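Nitrogenase iron-molybdenum cofactor biosynthesis protein NifB (Methanothermobacter thermautotrophicus, PDB 7JMA) probably carries out the radical SAM-dependent carbide insertion that accompanies the coupling of two [4Fe-4S] clusters into the [8Fe-9S-C] precursor of the nitrogenase iron-molybdenum cofactor. Local coordinates at residues Ala185-Ile198 against Val213-Leu226. Numbering follows the deposited sequence.
Sequences AERGIIVKVNSVLI and VKKRGASLMNIIPL
A water joins Val191 to Gly217 and Ser219: it accepts from Val191 N at 3.0 Å, donates to Gly217 O at 2.6 Å and hydrogen-bonds Ser219 OG. Beside it, Ser219 N binds Val191 O, the first of seven backbone hydrogen bonds that run on to Leu226 N and Leu197 O. The shortest include Asn222 N to Val193 O, 2.7 Å, a carbonyl that also receives a CA-H contact from Met221. Strands 190-197 and 220-225 are parallel neighbours, joined through helix 206-216 in a beta-alpha-beta unit at one edge of the partial TIM-barrel sheet of radical SAM enzymes. On the face toward that helix, Val193 meets Val213 tip to tip; with Val193 CG1 anti to the backbone N (chi1 168°), Val193 CG2 is left to face Val213 and lies 3.8 Å from Ala218 CB. Farther along, the bent chain of Met221 lays CE 3.5 Å from Ser195 OG, whose hydrogen bond goes to Val142 O. On the other face Asn194 and Asn222 stand side by side with their amide planes 73° apart, and Asn194 OD1 touches Asn222 CB at 3.2 Å. Near the C-terminal strand ends, Val196 CG1 packs 3.7 Å from Leu226 CA, while the side chain of Ile198 lies about 7 Å from that of Cys42, a [4Fe-4S] ligand in the cluster-loaded protein.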
ATOM      1  N   ALA A 185      10.753  -5.487   5.428  1.00 24.21           N
ATOM      2  CA  ALA A 185      12.108  -5.205   4.958  1.00 26.18           C
ATOM      3  C   ALA A 185      13.121  -6.195   5.518  1.00 26.61           C
ATOM      4  O   ALA A 185      14.068  -6.579   4.814  1.00 26.65           O
ATOM      5  CB  ALA A 185      12.503  -3.773   5.328  1.00 25.64           C
ATOM      6  N   GLU A 186      12.975  -6.590   6.794  1.00 26.58           N
ATOM      7  CA  GLU A 186      13.961  -7.488   7.388  1.00 30.44           C
ATOM      8  C   GLU A 186      13.856  -8.899   6.820  1.00 28.94           C
ATOM      9  O   GLU A 186      14.803  -9.684   6.940  1.00 29.46           O
ATOM     10  CB  GLU A 186      13.826  -7.494   8.909  1.00 33.94           C
ATOM     11  CG  GLU A 186      12.590  -8.151   9.446  1.00 43.79           C
ATOM     12  CD  GLU A 186      12.367  -7.834  10.922  1.00 63.71           C
ATOM     13  OE1 GLU A 186      11.451  -8.432  11.530  1.00 64.61           O
ATOM     14  OE2 GLU A 186      13.108  -6.985  11.473  1.00 58.45           O
ATOM     15  N   ARG A 187      12.738  -9.218   6.176  1.00 32.26           N
ATOM     16  CA  ARG A 187      12.533 -10.493   5.507  1.00 29.22           C
ATOM     17  C   ARG A 187      12.893 -10.455   4.029  1.00 28.48           C
ATOM     18  O   ARG A 187      12.699 -11.455   3.331  1.00 32.90           O
ATOM     19  CB  ARG A 187      11.073 -10.945   5.689  1.00 29.37           C
ATOM     20  CG  ARG A 187      10.792 -11.462   7.081  1.00 32.31           C
ATOM     21  CD  ARG A 187       9.336 -11.315   7.493  1.00 42.44           C
ATOM     22  NE  ARG A 187       9.129 -11.835   8.845  1.00 43.92           N
ATOM     23  CZ  ARG A 187       9.329 -11.136   9.961  1.00 50.60           C
ATOM     24  NH1 ARG A 187       9.734  -9.873   9.902  1.00 44.06           N
ATOM     25  NH2 ARG A 187       9.119 -11.703  11.146  1.00 54.63           N
ATOM     26  N   GLY A 188      13.460  -9.352   3.534  1.00 26.06           N
ATOM     27  CA  GLY A 188      13.897  -9.284   2.161  1.00 25.32           C
ATOM     28  C   GLY A 188      12.861  -8.785   1.187  1.00 26.77           C
ATOM     29  O   GLY A 188      13.173  -8.643   0.001  1.00 31.07           O
ATOM     30  N   ILE A 189      11.646  -8.486   1.647  1.00 26.63           N
ATOM     31  CA  ILE A 189      10.607  -8.016   0.745  1.00 30.70           C
ATOM     32  C   ILE A 189      10.859  -6.549   0.444  1.00 28.20           C
ATOM     33  O   ILE A 189      11.100  -5.759   1.365  1.00 28.66           O
ATOM     34  CB  ILE A 189       9.221  -8.215   1.374  1.00 27.65           C
ATOM     35  CG1 ILE A 189       8.937  -9.720   1.479  1.00 35.04           C
ATOM     36  CG2 ILE A 189       8.200  -7.422   0.592  1.00 29.14           C
ATOM     37  CD1 ILE A 189       7.759 -10.079   2.385  1.00 40.44           C
ATOM     38  N   ILE A 190      10.818  -6.185  -0.835  1.00 26.60           N
ATOM     39  CA  ILE A 190      11.033  -4.795  -1.227  1.00 26.35           C
ATOM     40  C   ILE A 190       9.826  -3.979  -0.804  1.00 30.81           C
ATOM     41  O   ILE A 190       8.697  -4.294  -1.193  1.00 28.03           O
ATOM     42  CB  ILE A 190      11.248  -4.678  -2.735  1.00 25.87           C
ATOM     43  CG1 ILE A 190      12.472  -5.497  -3.183  1.00 31.37           C
ATOM     44  CG2 ILE A 190      11.340  -3.212  -3.164  1.00 29.11           C
ATOM     45  CD1 ILE A 190      12.495  -5.692  -4.675  1.00 33.82           C
ATOM     46  N   VAL A 191      10.046  -2.921  -0.026  1.00 23.04           N
ATOM     47  CA  VAL A 191       8.930  -2.079   0.424  1.00 22.44           C
ATOM     48  C   VAL A 191       8.955  -0.789  -0.369  1.00 26.75           C
ATOM     49  O   VAL A 191       9.951  -0.048  -0.350  1.00 28.85           O
ATOM     50  CB  VAL A 191       8.984  -1.798   1.933  1.00 23.51           C
ATOM     51  CG1 VAL A 191       7.786  -0.890   2.335  1.00 28.44           C
ATOM     52  CG2 VAL A 191       8.940  -3.072   2.702  1.00 25.09           C
ATOM     53  N   LYS A 192       7.854  -0.519  -1.063  1.00 25.65           N
ATOM     54  CA  LYS A 192       7.631   0.744  -1.737  1.00 26.65           C
ATOM     55  C   LYS A 192       6.563   1.491  -0.951  1.00 27.57           C
ATOM     56  O   LYS A 192       5.588   0.887  -0.506  1.00 28.74           O
ATOM     57  CB  LYS A 192       7.172   0.521  -3.175  1.00 30.66           C
ATOM     58  CG  LYS A 192       8.150  -0.342  -3.978  1.00 42.43           C
ATOM     59  CD  LYS A 192       7.664  -0.579  -5.398  1.00 44.52           C
ATOM     60  CE  LYS A 192       8.706  -1.337  -6.221  1.00 56.18           C
ATOM     61  NZ  LYS A 192       8.139  -1.883  -7.494  1.00 61.11           N
ATOM     62  N   VAL A 193       6.754   2.787  -0.742  1.00 24.93           N
ATOM     63  CA  VAL A 193       5.783   3.581   0.010  1.00 29.89           C
ATOM     64  C   VAL A 193       5.091   4.535  -0.949  1.00 28.81           C
ATOM     65  O   VAL A 193       5.754   5.287  -1.676  1.00 29.90           O
ATOM     66  CB  VAL A 193       6.448   4.324   1.185  1.00 30.22           C
ATOM     67  CG1 VAL A 193       5.503   5.377   1.785  1.00 31.54           C
ATOM     68  CG2 VAL A 193       6.848   3.316   2.266  1.00 27.38           C
ATOM     69  N   ASN A 194       3.754   4.480  -0.971  1.00 28.78           N
ATOM     70  CA  ASN A 194       2.932   5.452  -1.673  1.00 30.28           C
ATOM     71  C   ASN A 194       2.483   6.508  -0.674  1.00 27.26           C
ATOM     72  O   ASN A 194       2.042   6.171   0.431  1.00 30.86           O
ATOM     73  CB  ASN A 194       1.699   4.792  -2.306  1.00 30.54           C
ATOM     74  CG  ASN A 194       1.999   4.142  -3.641  1.00 37.71           C
ATOM     75  OD1 ASN A 194       3.152   4.066  -4.067  1.00 36.76           O
ATOM     76  ND2 ASN A 194       0.962   3.652  -4.299  1.00 41.15           N
ATOM     77  N   SER A 195       2.597   7.772  -1.059  1.00 30.38           N
ATOM     78  CA  SER A 195       2.095   8.872  -0.249  1.00 32.89           C
ATOM     79  C   SER A 195       1.291   9.806  -1.136  1.00 31.20           C
ATOM     80  O   SER A 195       1.783  10.252  -2.179  1.00 32.69           O
ATOM     81  CB  SER A 195       3.241   9.624   0.431  1.00 37.17           C
ATOM     82  OG  SER A 195       4.025   8.727   1.210  1.00 36.61           O
ATOM     83  N   VAL A 196       0.052  10.091  -0.733  1.00 31.99           N
ATOM     84  CA  VAL A 196      -0.795  11.024  -1.471  1.00 34.51           C
ATOM     85  C   VAL A 196      -0.470  12.448  -1.039  1.00 34.66           C
ATOM     86  O   VAL A 196      -0.515  12.783   0.153  1.00 36.70           O
ATOM     87  CB  VAL A 196      -2.281  10.705  -1.250  1.00 34.93           C
ATOM     88  CG1 VAL A 196      -3.170  11.715  -2.004  1.00 37.15           C
ATOM     89  CG2 VAL A 196      -2.582   9.265  -1.682  1.00 39.44           C
ATOM     90  N   LEU A 197      -0.152  13.294  -2.010  1.00 37.19           N
ATOM     91  CA  LEU A 197       0.164  14.688  -1.732  1.00 36.23           C
ATOM     92  C   LEU A 197      -1.145  15.462  -1.615  1.00 39.49           C
ATOM     93  O   LEU A 197      -1.872  15.612  -2.597  1.00 37.68           O
ATOM     94  CB  LEU A 197       1.053  15.248  -2.835  1.00 37.94           C
ATOM     95  CG  LEU A 197       1.407  16.723  -2.735  1.00 48.02           C
ATOM     96  CD1 LEU A 197       2.070  16.990  -1.403  1.00 53.21           C
ATOM     97  CD2 LEU A 197       2.323  17.096  -3.884  1.00 50.42           C
ATOM     98  N   ILE A 198      -1.455  15.932  -0.411  1.00 43.30           N
ATOM     99  CA  ILE A 198      -2.693  16.664  -0.155  1.00 44.01           C
ATOM    100  C   ILE A 198      -2.324  18.114   0.113  1.00 48.25           C
ATOM    101  O   ILE A 198      -1.860  18.443   1.215  1.00 49.16           O
ATOM    102  CB  ILE A 198      -3.484  16.072   1.023  1.00 36.50           C
ATOM    103  CG1 ILE A 198      -3.792  14.591   0.796  1.00 39.32           C
ATOM    104  CG2 ILE A 198      -4.797  16.848   1.216  1.00 46.17           C
ATOM    105  CD1 ILE A 198      -3.978  13.803   2.081  1.00 36.89           C
ATOM    106  N   VAL A 213      10.004   6.437   6.895  1.00 29.87           N
ATOM    107  CA  VAL A 213       9.913   5.124   6.264  1.00 29.53           C
ATOM    108  C   VAL A 213      11.292   4.659   5.812  1.00 29.69           C
ATOM    109  O   VAL A 213      11.552   3.456   5.757  1.00 28.90           O
ATOM    110  CB  VAL A 213       8.893   5.106   5.107  1.00 31.82           C
ATOM    111  CG1 VAL A 213       7.478   5.498   5.615  1.00 28.10           C
ATOM    112  CG2 VAL A 213       9.340   5.990   3.926  1.00 28.36           C
ATOM    113  N   LYS A 214      12.195   5.588   5.498  1.00 31.19           N
ATOM    114  CA  LYS A 214      13.568   5.190   5.188  1.00 32.26           C
ATOM    115  C   LYS A 214      14.225   4.549   6.403  1.00 38.18           C
ATOM    116  O   LYS A 214      14.926   3.532   6.283  1.00 34.79           O
ATOM    117  CB  LYS A 214      14.373   6.397   4.717  1.00 35.65           C
ATOM    118  CG  LYS A 214      15.853   6.099   4.522  1.00 40.65           C
ATOM    119  CD  LYS A 214      16.261   6.242   3.072  1.00 55.18           C
ATOM    120  CE  LYS A 214      17.712   5.816   2.861  1.00 59.01           C
ATOM    121  NZ  LYS A 214      17.809   4.334   2.692  1.00 57.14           N
ATOM    122  N   LYS A 215      13.986   5.121   7.591  1.00 36.59           N
ATOM    123  CA  LYS A 215      14.519   4.556   8.829  1.00 37.47           C
ATOM    124  C   LYS A 215      13.990   3.145   9.080  1.00 39.71           C
ATOM    125  O   LYS A 215      14.687   2.323   9.692  1.00 40.68           O
ATOM    126  CB  LYS A 215      14.166   5.470  10.006  1.00 42.32           C
ATOM    127  CG  LYS A 215      14.804   5.094  11.332  1.00 57.74           C
ATOM    128  CD  LYS A 215      14.273   5.959  12.475  1.00 67.80           C
ATOM    129  CE  LYS A 215      14.079   7.407  12.044  1.00 74.77           C
ATOM    130  NZ  LYS A 215      13.936   8.326  13.211  1.00 83.88           N
ATOM    131  N   ARG A 216      12.775   2.845   8.615  1.00 32.82           N
ATOM    132  CA  ARG A 216      12.132   1.551   8.844  1.00 29.03           C
ATOM    133  C   ARG A 216      12.493   0.515   7.790  1.00 31.98           C
ATOM    134  O   ARG A 216      12.154  -0.658   7.965  1.00 33.58           O
ATOM    135  CB  ARG A 216      10.601   1.687   8.864  1.00 33.83           C
ATOM    136  CG  ARG A 216      10.030   2.730   9.838  1.00 38.87           C
ATOM    137  CD  ARG A 216       9.897   2.210  11.247  1.00 37.64           C
ATOM    138  NE  ARG A 216       9.307   3.214  12.126  1.00 35.11           N
ATOM    139  CZ  ARG A 216       8.532   2.921  13.164  1.00 44.66           C
ATOM    140  NH1 ARG A 216       8.264   1.649  13.448  1.00 39.09           N
ATOM    141  NH2 ARG A 216       8.016   3.898  13.911  1.00 43.18           N
ATOM    142  N   GLY A 217      13.127   0.923   6.694  1.00 31.08           N
ATOM    143  CA  GLY A 217      13.574  -0.035   5.704  1.00 34.56           C
ATOM    144  C   GLY A 217      12.941   0.073   4.325  1.00 31.41           C
ATOM    145  O   GLY A 217      13.197  -0.790   3.476  1.00 32.32           O
ATOM    146  N   ALA A 218      12.143   1.110   4.071  1.00 29.76           N
ATOM    147  CA  ALA A 218      11.568   1.283   2.739  1.00 30.07           C
ATOM    148  C   ALA A 218      12.666   1.525   1.708  1.00 33.62           C
ATOM    149  O   ALA A 218      13.718   2.102   2.012  1.00 31.49           O
ATOM    150  CB  ALA A 218      10.565   2.447   2.708  1.00 27.74           C
ATOM    151  N   SER A 219      12.400   1.099   0.467  1.00 28.11           N
ATOM    152  CA  SER A 219      13.339   1.229  -0.643  1.00 33.99           C
ATOM    153  C   SER A 219      13.028   2.362  -1.602  1.00 34.34           C
ATOM    154  O   SER A 219      13.945   2.852  -2.269  1.00 33.09           O
ATOM    155  CB  SER A 219      13.413  -0.069  -1.455  1.00 36.53           C
ATOM    156  OG  SER A 219      14.010  -1.119  -0.698  1.00 32.04           O
ATOM    157  N   LEU A 220      11.768   2.783  -1.683  1.00 30.45           N
ATOM    158  CA  LEU A 220      11.342   3.689  -2.732  1.00 33.65           C
ATOM    159  C   LEU A 220      10.089   4.386  -2.238  1.00 29.79           C
ATOM    160  O   LEU A 220       9.318   3.810  -1.479  1.00 32.67           O
ATOM    161  CB  LEU A 220      11.075   2.913  -4.027  1.00 37.12           C
ATOM    162  CG  LEU A 220      10.544   3.644  -5.248  1.00 50.27           C
ATOM    163  CD1 LEU A 220      11.626   4.548  -5.800  1.00 58.27           C
ATOM    164  CD2 LEU A 220      10.109   2.627  -6.288  1.00 54.59           C
ATOM    165  N   MET A 221       9.925   5.635  -2.642  1.00 29.79           N
ATOM    166  CA  MET A 221       8.699   6.368  -2.372  1.00 34.84           C
ATOM    167  C   MET A 221       8.068   6.795  -3.682  1.00 37.04           C
ATOM    168  O   MET A 221       8.762   7.193  -4.618  1.00 34.89           O
ATOM    169  CB  MET A 221       8.960   7.583  -1.505  1.00 43.14           C
ATOM    170  CG  MET A 221       7.756   7.971  -0.706  1.00 63.44           C
ATOM    171  SD  MET A 221       8.236   8.793   0.807  1.00 66.30           S
ATOM    172  CE  MET A 221       7.169  10.216   0.674  1.00 52.73           C
ATOM    173  N   ASN A 222       6.746   6.728  -3.734  1.00 33.99           N
ATOM    174  CA  ASN A 222       5.983   7.165  -4.895  1.00 35.80           C
ATOM    175  C   ASN A 222       5.032   8.241  -4.399  1.00 34.31           C
ATOM    176  O   ASN A 222       4.128   7.947  -3.609  1.00 38.69           O
ATOM    177  CB  ASN A 222       5.230   5.993  -5.526  1.00 34.69           C
ATOM    178  CG  ASN A 222       4.549   6.362  -6.831  1.00 42.31           C
ATOM    179  OD1 ASN A 222       4.839   7.396  -7.435  1.00 41.49           O
ATOM    180  ND2 ASN A 222       3.635   5.510  -7.273  1.00 49.26           N
ATOM    181  N   ILE A 223       5.256   9.480  -4.831  1.00 32.27           N
ATOM    182  CA  ILE A 223       4.372  10.591  -4.494  1.00 40.55           C
ATOM    183  C   ILE A 223       3.235  10.614  -5.505  1.00 48.08           C
ATOM    184  O   ILE A 223       3.471  10.736  -6.713  1.00 48.73           O
ATOM    185  CB  ILE A 223       5.120  11.934  -4.489  1.00 48.15           C
ATOM    186  CG1 ILE A 223       6.509  11.785  -3.873  1.00 50.41           C
ATOM    187  CG2 ILE A 223       4.312  12.985  -3.736  1.00 49.70           C
ATOM    188  CD1 ILE A 223       6.478  11.505  -2.397  1.00 51.94           C
ATOM    189  N   ILE A 224       2.014  10.505  -5.014  1.00 42.97           N
ATOM    190  CA  ILE A 224       0.809  10.459  -5.837  1.00 39.66           C
ATOM    191  C   ILE A 224       0.029  11.744  -5.581  1.00 36.66           C
ATOM    192  O   ILE A 224      -0.204  12.087  -4.420  1.00 43.60           O
ATOM    193  CB  ILE A 224      -0.058   9.228  -5.508  1.00 46.11           C
ATOM    194  CG1 ILE A 224       0.745   7.943  -5.711  1.00 59.14           C
ATOM    195  CG2 ILE A 224      -1.327   9.229  -6.355  1.00 53.16           C
ATOM    196  CD1 ILE A 224       1.480   7.904  -7.024  1.00 66.25           C
ATOM    197  N   PRO A 225      -0.353  12.488  -6.614  1.00 40.55           N
ATOM    198  CA  PRO A 225      -1.144  13.699  -6.371  1.00 41.11           C
ATOM    199  C   PRO A 225      -2.559  13.328  -5.966  1.00 40.45           C
ATOM    200  O   PRO A 225      -3.130  12.358  -6.469  1.00 41.92           O
ATOM    201  CB  PRO A 225      -1.116  14.417  -7.725  1.00 46.34           C
ATOM    202  CG  PRO A 225      -0.981  13.312  -8.719  1.00 49.39           C
ATOM    203  CD  PRO A 225      -0.084  12.283  -8.050  1.00 43.63           C
ATOM    204  N   LEU A 226      -3.110  14.091  -5.026  1.00 42.96           N
ATOM    205  CA  LEU A 226      -4.508  13.907  -4.656  1.00 42.62           C
ATOM    206  C   LEU A 226      -5.415  14.139  -5.856  1.00 42.66           C
ATOM    207  O   LEU A 226      -5.243  15.101  -6.604  1.00 48.57           O
ATOM    208  CB  LEU A 226      -4.893  14.876  -3.539  1.00 44.32           C
ATOM    209  CG  LEU A 226      -6.391  14.878  -3.214  1.00 43.06           C
ATOM    210  CD1 LEU A 226      -6.754  13.581  -2.497  1.00 44.13           C
ATOM    211  CD2 LEU A 226      -6.786  16.113  -2.409  1.00 45.32           C
TER
HETATM  212  O   HOH W   1      12.669  -2.215   1.351  1.00 29.24           O